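PDB 3BYQ: uncharacterized protein DUF1185 from Bordetella bronchiseptica RB50, which is of unknown function but adopts a variant of the Bacillus chorismate mutase fold and may take part in amino-acid metabolism. Local coordinates for residues B[64-67]-B[68-72]; B[104-107]-B[108-112]; B[141-144]-B[145-148]. All blocks are in the same frame, centred on the assembly; numbering follows the deposited sequence. Where two conformers were deposited one is given.

Interaction 1 of 3, residues B[64-67]-B[68-72]; sequences LATE and LVDTL
Leu68 begins the second half of this helical stretch by giving its N-H to Leu64 O, and its own side chain follows the bond: CG rests 3.6 Å from Leu64 O while the branched end goes on to Ala32 and Ser34 of strand 29-39. Val69 repeats the step one residue later. Its N-H meets Ala65 O, and its side chain lies on the side of the helix that helix 98-109 covers. At Asp70 the chemistry turns polar. The amide bonds to Thr66 O at 2.9 Å, and the two side chains run alongside each other, Thr66 CG2 lying 3.8 Å from Asp70 OD2; Thr66 OG1 itself turns back to Thr62 O. Thr71 adds a second donor. With OG1 anti to the carbonyl carbon (chi1 -59°), the hydroxyl folds back beside its own amide and donates to Glu67 O at 2.6 Å, while Thr71 N reaches that oxygen from the other face of the carbonyl plane. The extended Glu67 chain lies alongside Thr71, and its OE1 is held by Arg10 in a salt bridge and by Ser34. The i to i+4 amide ladder is that of an alpha-helix, and the threonine hydroxyl doubling one rung is a common helical side-chain bond; here they form the last turns of helix 51-72, packed on the beta-sheet.

Interaction 2 of 3, residues B[104-107]-B[108-112]; sequences WAMR and SVLGE. With EDO (1,2-ethanediol), chain C.
Ser108 holds OG anti to its carbonyl carbon (chi1 -66°), which turns the hydroxyl back to Trp104 O, 3.0 Å from OG; in Glu112 a bend at chi2 (-65°) curls the carboxylate over the helix end to the same place. Ser108 OG thus also lies 2.9 Å from Glu112 OE2, and since the two acceptors compete for one proton, which bond prevails is not settled. A second ethanediol also hydrogen-bonds this OG. The same Trp104 O accepts the Ser108 amide, and a water donates both to it and to Glu112 OE1, at 2.8 Å from the latter. The carboxylate is thus tied to the helix backbone through that water. Its OE1 also lies 3.9 Å from Arg107 CB. The arginine's guanidinium goes another way: NE bonds Pro113 O, and NH1 makes a hydrogen bond, weak in the reciprocal copy, to Tyr141 OH of the second subunit.

On the inward side the contact is apolar. Met106, a selenomethionine, and Leu110 lie side by side, CG to CD1 3.9 Å, facing Met168 of strand 161-169. The Trp104 indole leads away from the helix, packs on Arg143 of the second subunit, and gives NE1-H to O1 of an ethanediol in the ring plane, at 3.2 Å; the diol is probably from the crystallisation liquor.

At the carboxyl end Leu110 leaves helical geometry, its N still bonded to Met106 O. Gly111 takes a positive phi of 79°, and the chain turns far enough for Glu112 N to reach back to Arg107 O at 2.8 Å (6→1) while Gly111 N bonds Ser108 O (5→2 in the nested pair). These bonds, with glycine at C-prime, are the Schellman motif that ends helix 98-109.

Interaction 3 of 3, residues B[141-144]-B[145-148]; sequences YVRS and HFNS
Phe146 folds its ring back over the type I-like beta turn 142-145, which leads into strand 147-151; that strand pairs antiparallel with 130-136 in this variant of the Bacillus chorismate mutase fold. From CB, 4.2 Å from Arg143 O, the side chain goes to CG with chi1 at -59°, anti to the carbonyl carbon, which swings the ring toward residues 141-143. CD2 makes the close approach, 3.4 Å from Arg143 O. CE2 follows at 3.7 Å from Arg143 CA, and CZ comes near the carbonyl carbon of Tyr141. Val142 O stands over one ring face, offset toward the rim, and also accepts the N-H of His145, whose nitrogen lies well above that carbonyl's plane. The ring stacks in addition with His99 of the second subunit, which places the turn at the interface; Arg143 likewise reaches Glu100 of that subunit in a salt bridge, besides bonding Leu178 O.

His145 is gripped at both nitrogens. Glu78 OE1 holds NE2 and Ser144 OG holds ND1, while Val142 CG1 packs obliquely against the ring, 3.7 Å from ND1. With OG set between its own backbone N and carbonyl carbon (chi1 53°), Ser144 meets the imidazole edge in the ring plane, OG to His145 ND1 being 2.7 Å.

In the fold
Interactions 1 and 2 join directly: their helices, 51-72 and 98-109, pack against each other, Ala65 CB lying 3.8 Å from Met106 CA and 3.9 Å from Val109 CG2, and both cover strand 161-169. All three contacts are partly buried; interaction 2 has four exposed residues of nine, interaction 1 one of eight, interaction 3 none. Interaction 1 turns leucines and a neutralised Glu67 to the sheet, whereas interaction 2 keeps its polar network on the exposed side. Both run to the end of their helix, interaction 2 with a Schellman cap. Interaction 3, nearest atoms about 12 Å from either, combines a turn bond and a serine-histidine bond with the Phe146 ring. Like interaction 2, it touches the second subunit.

Interaction 1 of 3, residues B[64-67]-B[68-72]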
ATOM      1  N   LEU B  64       1.791  -7.152 -27.935  1.00 19.42           N
ATOM      2  CA  LEU B  64       2.670  -6.830 -26.785  1.00 18.71           C
ATOM      3  C   LEU B  64       4.032  -7.475 -26.937  1.00 16.94           C
ATOM      4  O   LEU B  64       5.063  -6.868 -26.632  1.00 19.04           O
ATOM      5  CB  LEU B  64       2.022  -7.251 -25.457  1.00 19.05           C
ATOM      6  CG  LEU B  64       0.639  -6.628 -25.173  1.00 22.37           C
ATOM      7  CD1 LEU B  64       0.134  -7.014 -23.759  1.00 20.17           C
ATOM      8  CD2 LEU B  64       0.590  -5.157 -25.344  1.00 20.71           C
ATOM      9  N   ALA B  65       4.037  -8.707 -27.424  1.00 19.24           N
ATOM     10  CA  ALA B  65       5.305  -9.433 -27.583  1.00 18.27           C
ATOM     11  C   ALA B  65       6.143  -8.737 -28.638  1.00 17.74           C
ATOM     12  O   ALA B  65       7.332  -8.594 -28.495  1.00 17.78           O
ATOM     13  CB  ALA B  65       5.070 -10.942 -27.947  1.00 18.81           C
ATOM     14  N   THR B  66       5.498  -8.319 -29.709  1.00 17.84           N
ATOM     15  CA  THR B  66       6.202  -7.598 -30.803  1.00 19.33           C
ATOM     16  C   THR B  66       6.817  -6.306 -30.301  1.00 20.47           C
ATOM     17  O   THR B  66       7.954  -5.966 -30.623  1.00 19.71           O
ATOM     18  CB  THR B  66       5.271  -7.346 -32.008  1.00 21.03           C
ATOM     19  OG1 THR B  66       4.798  -8.623 -32.480  1.00 23.13           O
ATOM     20  CG2 THR B  66       5.990  -6.645 -33.121  1.00 22.48           C
ATOM     21  N   GLU B  67       6.083  -5.613 -29.449  1.00 19.33           N
ATOM     22  CA  GLU B  67       6.580  -4.365 -28.894  1.00 18.16           C
ATOM     23  C   GLU B  67       7.835  -4.590 -28.070  1.00 19.61           C
ATOM     24  O   GLU B  67       8.782  -3.804 -28.104  1.00 17.74           O
ATOM     25  CB  GLU B  67       5.527  -3.706 -28.020  1.00 19.63           C
ATOM     26  CG  GLU B  67       5.977  -2.416 -27.441  1.00 22.58           C
ATOM     27  CD  GLU B  67       4.917  -1.731 -26.576  1.00 24.42           C
ATOM     28  OE1 GLU B  67       4.087  -2.440 -25.943  1.00 23.64           O
ATOM     29  OE2 GLU B  67       4.940  -0.478 -26.534  1.00 29.13           O
ATOM     30  N   LEU B  68       7.826  -5.676 -27.311  1.00 17.43           N
ATOM     31  CA  LEU B  68       8.960  -6.006 -26.432  1.00 17.15           C
ATOM     32  C   LEU B  68      10.197  -6.356 -27.251  1.00 18.48           C
ATOM     33  O   LEU B  68      11.299  -5.883 -26.968  1.00 18.63           O
ATOM     34  CB  LEU B  68       8.598  -7.114 -25.462  1.00 17.40           C
ATOM     35  CG  LEU B  68       7.709  -6.744 -24.263  1.00 17.19           C
ATOM     36  CD1 LEU B  68       7.192  -8.006 -23.511  1.00 19.29           C
ATOM     37  CD2 LEU B  68       8.473  -5.785 -23.322  1.00 18.93           C
ATOM     38  N   VAL B  69      10.018  -7.136 -28.312  1.00 18.24           N
ATOM     39  CA  VAL B  69      11.163  -7.483 -29.176  0.50 20.30           C
ATOM     40  C   VAL B  69      11.698  -6.233 -29.843  1.00 20.18           C
ATOM     41  O   VAL B  69      12.916  -6.023 -29.907  1.00 21.02           O
ATOM     42  CB  VAL B  69      10.822  -8.580 -30.204  0.50 21.41           C
ATOM     43  CG1 VAL B  69      11.876  -8.656 -31.308  0.50 23.96           C
ATOM     44  CG2 VAL B  69      10.707  -9.894 -29.478  0.50 22.40           C
ATOM     45  N   ASP B  70      10.800  -5.383 -30.312  1.00 22.57           N
ATOM     46  CA  ASP B  70      11.224  -4.134 -30.944  1.00 21.01           C
ATOM     47  C   ASP B  70      11.977  -3.225 -29.957  1.00 23.01           C
ATOM     48  O   ASP B  70      12.850  -2.453 -30.334  1.00 25.58           O
ATOM     49  CB  ASP B  70      10.044  -3.362 -31.539  1.00 23.22           C
ATOM     50  CG  ASP B  70       9.409  -4.070 -32.758  1.00 31.47           C
ATOM     51  OD1 ASP B  70       9.986  -5.071 -33.253  1.00 35.81           O
ATOM     52  OD2 ASP B  70       8.315  -3.618 -33.203  1.00 33.50           O
ATOM     53  N   THR B  71      11.633  -3.332 -28.684  1.00 20.95           N
ATOM     54  CA  THR B  71      12.233  -2.500 -27.633  1.00 20.57           C
ATOM     55  C   THR B  71      13.595  -2.998 -27.208  1.00 21.16           C
ATOM     56  O   THR B  71      14.540  -2.228 -27.111  1.00 21.53           O
ATOM     57  CB  THR B  71      11.285  -2.434 -26.385  1.00 20.89           C
ATOM     58  OG1 THR B  71      10.019  -1.884 -26.793  1.00 21.90           O
ATOM     59  CG2 THR B  71      11.887  -1.645 -25.221  1.00 21.66           C
ATOM     60  N   LEU B  72      13.705  -4.303 -26.958  1.00 18.53           N
ATOM     61  CA  LEU B  72      14.936  -4.871 -26.455  1.00 17.87           C
ATOM     62  C   LEU B  72      15.898  -5.387 -27.513  1.00 22.01           C
ATOM     63  O   LEU B  72      17.097  -5.519 -27.243  1.00 20.96           O
ATOM     64  CB  LEU B  72      14.648  -5.996 -25.474  1.00 18.32           C
ATOM     65  CG  LEU B  72      13.983  -5.628 -24.147  1.00 19.90           C
ATOM     66  CD1 LEU B  72      13.736  -6.897 -23.279  1.00 21.71           C
ATOM     67  CD2 LEU B  72      14.828  -4.611 -23.357  1.00 21.28           C
TER

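Interaction 2 of 3, residues B[104-107]-B[108-112]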
ATOM      1  N   TRP B 104       1.515 -18.414 -25.751  1.00 22.02           N
ATOM      2  CA  TRP B 104       1.675 -18.961 -27.115  1.00 23.19           C
ATOM      3  C   TRP B 104       2.032 -17.884 -28.103  1.00 22.19           C
ATOM      4  O   TRP B 104       2.907 -18.053 -28.961  1.00 24.10           O
ATOM      5  CB  TRP B 104       0.440 -19.740 -27.537  1.00 24.58           C
ATOM      6  CG  TRP B 104       0.230 -20.984 -26.694  1.00 25.14           C
ATOM      7  CD1 TRP B 104       0.764 -21.264 -25.448  1.00 23.75           C
ATOM      8  CD2 TRP B 104      -0.662 -22.057 -26.993  1.00 24.81           C
ATOM      9  NE1 TRP B 104       0.282 -22.476 -24.996  1.00 30.77           N
ATOM     10  CE2 TRP B 104      -0.593 -22.975 -25.921  1.00 22.71           C
ATOM     11  CE3 TRP B 104      -1.511 -22.331 -28.066  1.00 26.34           C
ATOM     12  CZ2 TRP B 104      -1.355 -24.137 -25.884  1.00 30.56           C
ATOM     13  CZ3 TRP B 104      -2.250 -23.484 -28.036  1.00 34.57           C
ATOM     14  CH2 TRP B 104      -2.164 -24.379 -26.952  1.00 29.81           C
ATOM     15  N   ALA B 105       1.384 -16.742 -27.977  1.00 18.11           N
ATOM     16  CA  ALA B 105       1.706 -15.610 -28.852  1.00 19.40           C
ATOM     17  C   ALA B 105       3.154 -15.207 -28.708  1.00 18.28           C
ATOM     18  O   ALA B 105       3.863 -14.987 -29.693  1.00 19.83           O
ATOM     19  CB  ALA B 105       0.771 -14.405 -28.580  1.00 20.74           C
HETATM   20  N   MSE B 106       3.610 -15.086 -27.471  1.00 19.02           N
HETATM   21  CA  MSE B 106       4.987 -14.666 -27.236  1.00 19.61           C
HETATM   22  C   MSE B 106       5.973 -15.700 -27.753  1.00 18.80           C
HETATM   23  O   MSE B 106       6.946 -15.378 -28.439  1.00 17.98           O
HETATM   24  CB  MSE B 106       5.219 -14.340 -25.752  1.00 21.78           C
HETATM   25  CG  MSE B 106       6.654 -13.946 -25.475  1.00 19.35           C
HETATM   26 SE   MSE B 106       6.893 -12.992 -23.880  0.75 15.03          SE
HETATM   27  CE  MSE B 106       6.159 -14.275 -22.742  1.00 15.87           C
ATOM     28  N   ARG B 107       5.724 -16.960 -27.446  1.00 19.33           N
ATOM     29  CA  ARG B 107       6.609 -17.995 -27.927  1.00 20.21           C
ATOM     30  C   ARG B 107       6.675 -18.005 -29.446  1.00 19.64           C
ATOM     31  O   ARG B 107       7.759 -18.165 -30.020  1.00 18.82           O
ATOM     32  CB  ARG B 107       6.251 -19.348 -27.314  1.00 19.04           C
ATOM     33  CG  ARG B 107       6.617 -19.303 -25.846  1.00 23.44           C
ATOM     34  CD  ARG B 107       6.104 -20.490 -25.128  1.00 30.53           C
ATOM     35  NE  ARG B 107       6.861 -21.669 -25.483  1.00 33.42           N
ATOM     36  CZ  ARG B 107       6.570 -22.871 -25.025  1.00 34.77           C
ATOM     37  NH1 ARG B 107       5.526 -23.037 -24.229  1.00 37.23           N
ATOM     38  NH2 ARG B 107       7.299 -23.910 -25.378  1.00 39.30           N
ATOM     39  N   SER B 108       5.552 -17.733 -30.115  1.00 19.93           N
ATOM     40  CA  SER B 108       5.557 -17.698 -31.586  1.00 19.13           C
ATOM     41  C   SER B 108       6.368 -16.519 -32.148  1.00 20.75           C
ATOM     42  O   SER B 108       7.110 -16.671 -33.111  1.00 18.00           O
ATOM     43  CB  SER B 108       4.128 -17.697 -32.134  1.00 23.41           C
ATOM     44  OG  SER B 108       3.513 -18.946 -31.810  1.00 26.75           O
ATOM     45  N   VAL B 109       6.244 -15.363 -31.510  1.00 18.49           N
ATOM     46  CA  VAL B 109       7.018 -14.167 -31.885  1.00 18.17           C
ATOM     47  C   VAL B 109       8.513 -14.419 -31.751  1.00 17.99           C
ATOM     48  O   VAL B 109       9.303 -13.990 -32.574  1.00 21.04           O
ATOM     49  CB  VAL B 109       6.592 -12.928 -31.071  1.00 20.54           C
ATOM     50  CG1 VAL B 109       7.646 -11.809 -31.094  1.00 19.03           C
ATOM     51  CG2 VAL B 109       5.195 -12.494 -31.528  1.00 19.66           C
ATOM     52  N   LEU B 110       8.873 -15.205 -30.756  1.00 19.79           N
ATOM     53  CA  LEU B 110      10.275 -15.521 -30.459  1.00 20.33           C
ATOM     54  C   LEU B 110      10.855 -16.758 -31.166  1.00 19.69           C
ATOM     55  O   LEU B 110      11.933 -17.198 -30.816  1.00 23.87           O
ATOM     56  CB  LEU B 110      10.454 -15.675 -28.959  1.00 19.50           C
ATOM     57  CG  LEU B 110      10.270 -14.432 -28.089  1.00 19.78           C
ATOM     58  CD1 LEU B 110      10.358 -14.692 -26.574  1.00 18.67           C
ATOM     59  CD2 LEU B 110      11.326 -13.403 -28.514  1.00 20.90           C
ATOM     60  N   GLY B 111      10.145 -17.344 -32.129  1.00 19.53           N
ATOM     61  CA  GLY B 111      10.690 -18.533 -32.840  1.00 19.31           C
ATOM     62  C   GLY B 111      10.558 -19.843 -32.070  1.00 21.93           C
ATOM     63  O   GLY B 111      11.337 -20.777 -32.251  1.00 20.39           O
ATOM     64  N   GLU B 112       9.561 -19.883 -31.207  1.00 19.15           N
ATOM     65  CA  GLU B 112       9.220 -21.105 -30.411  1.00 21.93           C
ATOM     66  C   GLU B 112      10.333 -21.604 -29.461  1.00 19.86           C
ATOM     67  O   GLU B 112      10.720 -22.788 -29.514  1.00 20.64           O
ATOM     68  CB  GLU B 112       8.727 -22.255 -31.308  1.00 21.85           C
ATOM     69  CG  GLU B 112       7.609 -21.884 -32.278  1.00 21.48           C
ATOM     70  CD  GLU B 112       6.311 -21.504 -31.613  1.00 31.98           C
ATOM     71  OE1 GLU B 112       6.190 -21.691 -30.382  1.00 24.76           O
ATOM     72  OE2 GLU B 112       5.412 -21.033 -32.341  1.00 26.05           O
TER
HETATM   73  C1  EDO C 202       0.514 -22.483 -21.102  1.00 46.39           C
HETATM   74  O1  EDO C 202       1.467 -22.988 -22.054  1.00 43.48           O
HETATM   75  C2  EDO C 202      -0.917 -22.845 -21.500  1.00 45.15           C
HETATM   76  O2  EDO C 202      -1.275 -24.089 -20.906  1.00 51.03           O
HETATM   77  O   HOH W   1       3.698 -20.971 -29.324  1.00 35.41           O

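Interaction 3 of 3, residues B[141-144]-B[145-148]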
ATOM      1  N   TYR B 141      15.346 -24.449 -15.938  1.00 16.90           N
ATOM      2  CA  TYR B 141      16.193 -24.685 -14.750  1.00 18.78           C
ATOM      3  C   TYR B 141      17.483 -23.901 -14.673  1.00 19.15           C
ATOM      4  O   TYR B 141      18.195 -24.022 -13.694  1.00 20.11           O
ATOM      5  CB  TYR B 141      16.530 -26.169 -14.600  1.00 18.31           C
ATOM      6  CG  TYR B 141      15.429 -27.052 -13.988  1.00 21.97           C
ATOM      7  CD1 TYR B 141      14.467 -27.659 -14.774  1.00 19.99           C
ATOM      8  CD2 TYR B 141      15.378 -27.255 -12.623  1.00 24.58           C
ATOM      9  CE1 TYR B 141      13.460 -28.424 -14.209  1.00 21.53           C
ATOM     10  CE2 TYR B 141      14.403 -28.032 -12.047  1.00 29.52           C
ATOM     11  CZ  TYR B 141      13.448 -28.622 -12.839  1.00 24.58           C
ATOM     12  OH  TYR B 141      12.492 -29.390 -12.230  1.00 24.45           O
ATOM     13  N   VAL B 142      17.800 -23.082 -15.666  1.00 17.88           N
ATOM     14  CA  VAL B 142      19.092 -22.306 -15.619  1.00 16.56           C
ATOM     15  C   VAL B 142      19.026 -21.340 -14.458  1.00 16.55           C
ATOM     16  O   VAL B 142      18.314 -20.329 -14.493  1.00 15.69           O
ATOM     17  CB  VAL B 142      19.425 -21.644 -16.957  1.00 16.63           C
ATOM     18  CG1 VAL B 142      20.581 -20.657 -16.825  1.00 17.66           C
ATOM     19  CG2 VAL B 142      19.706 -22.739 -18.011  1.00 17.02           C
ATOM     20  N   ARG B 143      19.833 -21.635 -13.440  1.00 15.78           N
ATOM     21  CA  ARG B 143      19.682 -20.966 -12.140  1.00 16.16           C
ATOM     22  C   ARG B 143      19.994 -19.488 -12.106  1.00 17.27           C
ATOM     23  O   ARG B 143      19.386 -18.707 -11.354  1.00 20.60           O
ATOM     24  CB  ARG B 143      20.477 -21.721 -11.070  1.00 18.56           C
ATOM     25  CG  ARG B 143      20.160 -21.272  -9.660  1.00 17.84           C
ATOM     26  CD  ARG B 143      20.928 -22.099  -8.693  1.00 21.90           C
ATOM     27  NE  ARG B 143      20.404 -23.459  -8.626  1.00 20.70           N
ATOM     28  CZ  ARG B 143      20.967 -24.448  -7.955  1.00 20.65           C
ATOM     29  NH1 ARG B 143      22.121 -24.256  -7.371  1.00 22.54           N
ATOM     30  NH2 ARG B 143      20.399 -25.642  -7.908  1.00 22.88           N
ATOM     31  N   SER B 144      20.956 -19.095 -12.919  1.00 15.75           N
ATOM     32  CA  SER B 144      21.409 -17.731 -12.983  1.00 17.04           C
ATOM     33  C   SER B 144      20.346 -16.714 -13.433  1.00 15.96           C
ATOM     34  O   SER B 144      20.453 -15.517 -13.162  1.00 18.75           O
ATOM     35  CB  SER B 144      22.556 -17.621 -13.972  1.00 15.83           C
ATOM     36  OG  SER B 144      22.210 -18.168 -15.245  1.00 16.30           O
ATOM     37  N   HIS B 145      19.331 -17.231 -14.118  1.00 16.57           N
ATOM     38  CA  HIS B 145      18.331 -16.387 -14.790  1.00 17.86           C
ATOM     39  C   HIS B 145      17.031 -16.124 -14.044  1.00 19.30           C
ATOM     40  O   HIS B 145      16.288 -15.271 -14.462  1.00 21.60           O
ATOM     41  CB  HIS B 145      18.054 -16.913 -16.190  1.00 18.40           C
ATOM     42  CG  HIS B 145      19.153 -16.599 -17.161  1.00 19.71           C
ATOM     43  ND1 HIS B 145      20.470 -16.959 -16.939  1.00 18.12           N
ATOM     44  CD2 HIS B 145      19.115 -16.044 -18.393  1.00 18.90           C
ATOM     45  CE1 HIS B 145      21.200 -16.580 -17.973  1.00 21.32           C
ATOM     46  NE2 HIS B 145      20.407 -15.992 -18.856  1.00 17.89           N
ATOM     47  N   PHE B 146      16.725 -16.889 -13.004  1.00 16.77           N
ATOM     48  CA  PHE B 146      15.507 -16.616 -12.196  1.00 16.31           C
ATOM     49  C   PHE B 146      15.560 -15.199 -11.722  1.00 16.81           C
ATOM     50  O   PHE B 146      16.581 -14.748 -11.180  1.00 18.28           O
ATOM     51  CB  PHE B 146      15.377 -17.539 -10.984  1.00 16.17           C
ATOM     52  CG  PHE B 146      15.324 -18.979 -11.349  1.00 15.50           C
ATOM     53  CD1 PHE B 146      14.309 -19.462 -12.150  1.00 19.91           C
ATOM     54  CD2 PHE B 146      16.216 -19.875 -10.812  1.00 15.87           C
ATOM     55  CE1 PHE B 146      14.244 -20.799 -12.478  1.00 23.43           C
ATOM     56  CE2 PHE B 146      16.132 -21.244 -11.115  1.00 19.31           C
ATOM     57  CZ  PHE B 146      15.150 -21.681 -11.950  1.00 21.29           C
ATOM     58  N   ASN B 147      14.475 -14.472 -11.926  1.00 18.70           N
ATOM     59  CA  ASN B 147      14.434 -13.068 -11.578  1.00 16.38           C
ATOM     60  C   ASN B 147      13.001 -12.566 -11.506  1.00 19.55           C
ATOM     61  O   ASN B 147      12.061 -13.345 -11.681  1.00 20.46           O
ATOM     62  CB  ASN B 147      15.198 -12.243 -12.632  1.00 18.76           C
ATOM     63  CG  ASN B 147      15.922 -11.059 -12.046  1.00 18.01           C
ATOM     64  OD1 ASN B 147      15.535 -10.489 -11.015  1.00 19.21           O
ATOM     65  ND2 ASN B 147      17.033 -10.701 -12.687  1.00 17.48           N
ATOM     66  N   SER B 148      12.851 -11.276 -11.224  1.00 20.16           N
ATOM     67  CA  SER B 148      11.512 -10.696 -11.077  1.00 19.69           C
ATOM     68  C   SER B 148      11.493  -9.262 -11.462  1.00 20.79           C
ATOM     69  O   SER B 148      12.508  -8.577 -11.364  1.00 18.91           O
ATOM     70  CB  SER B 148      11.064 -10.755  -9.590  1.00 20.72           C
ATOM     71  OG  SER B 148      11.014 -12.070  -9.103  1.00 28.03           O
TER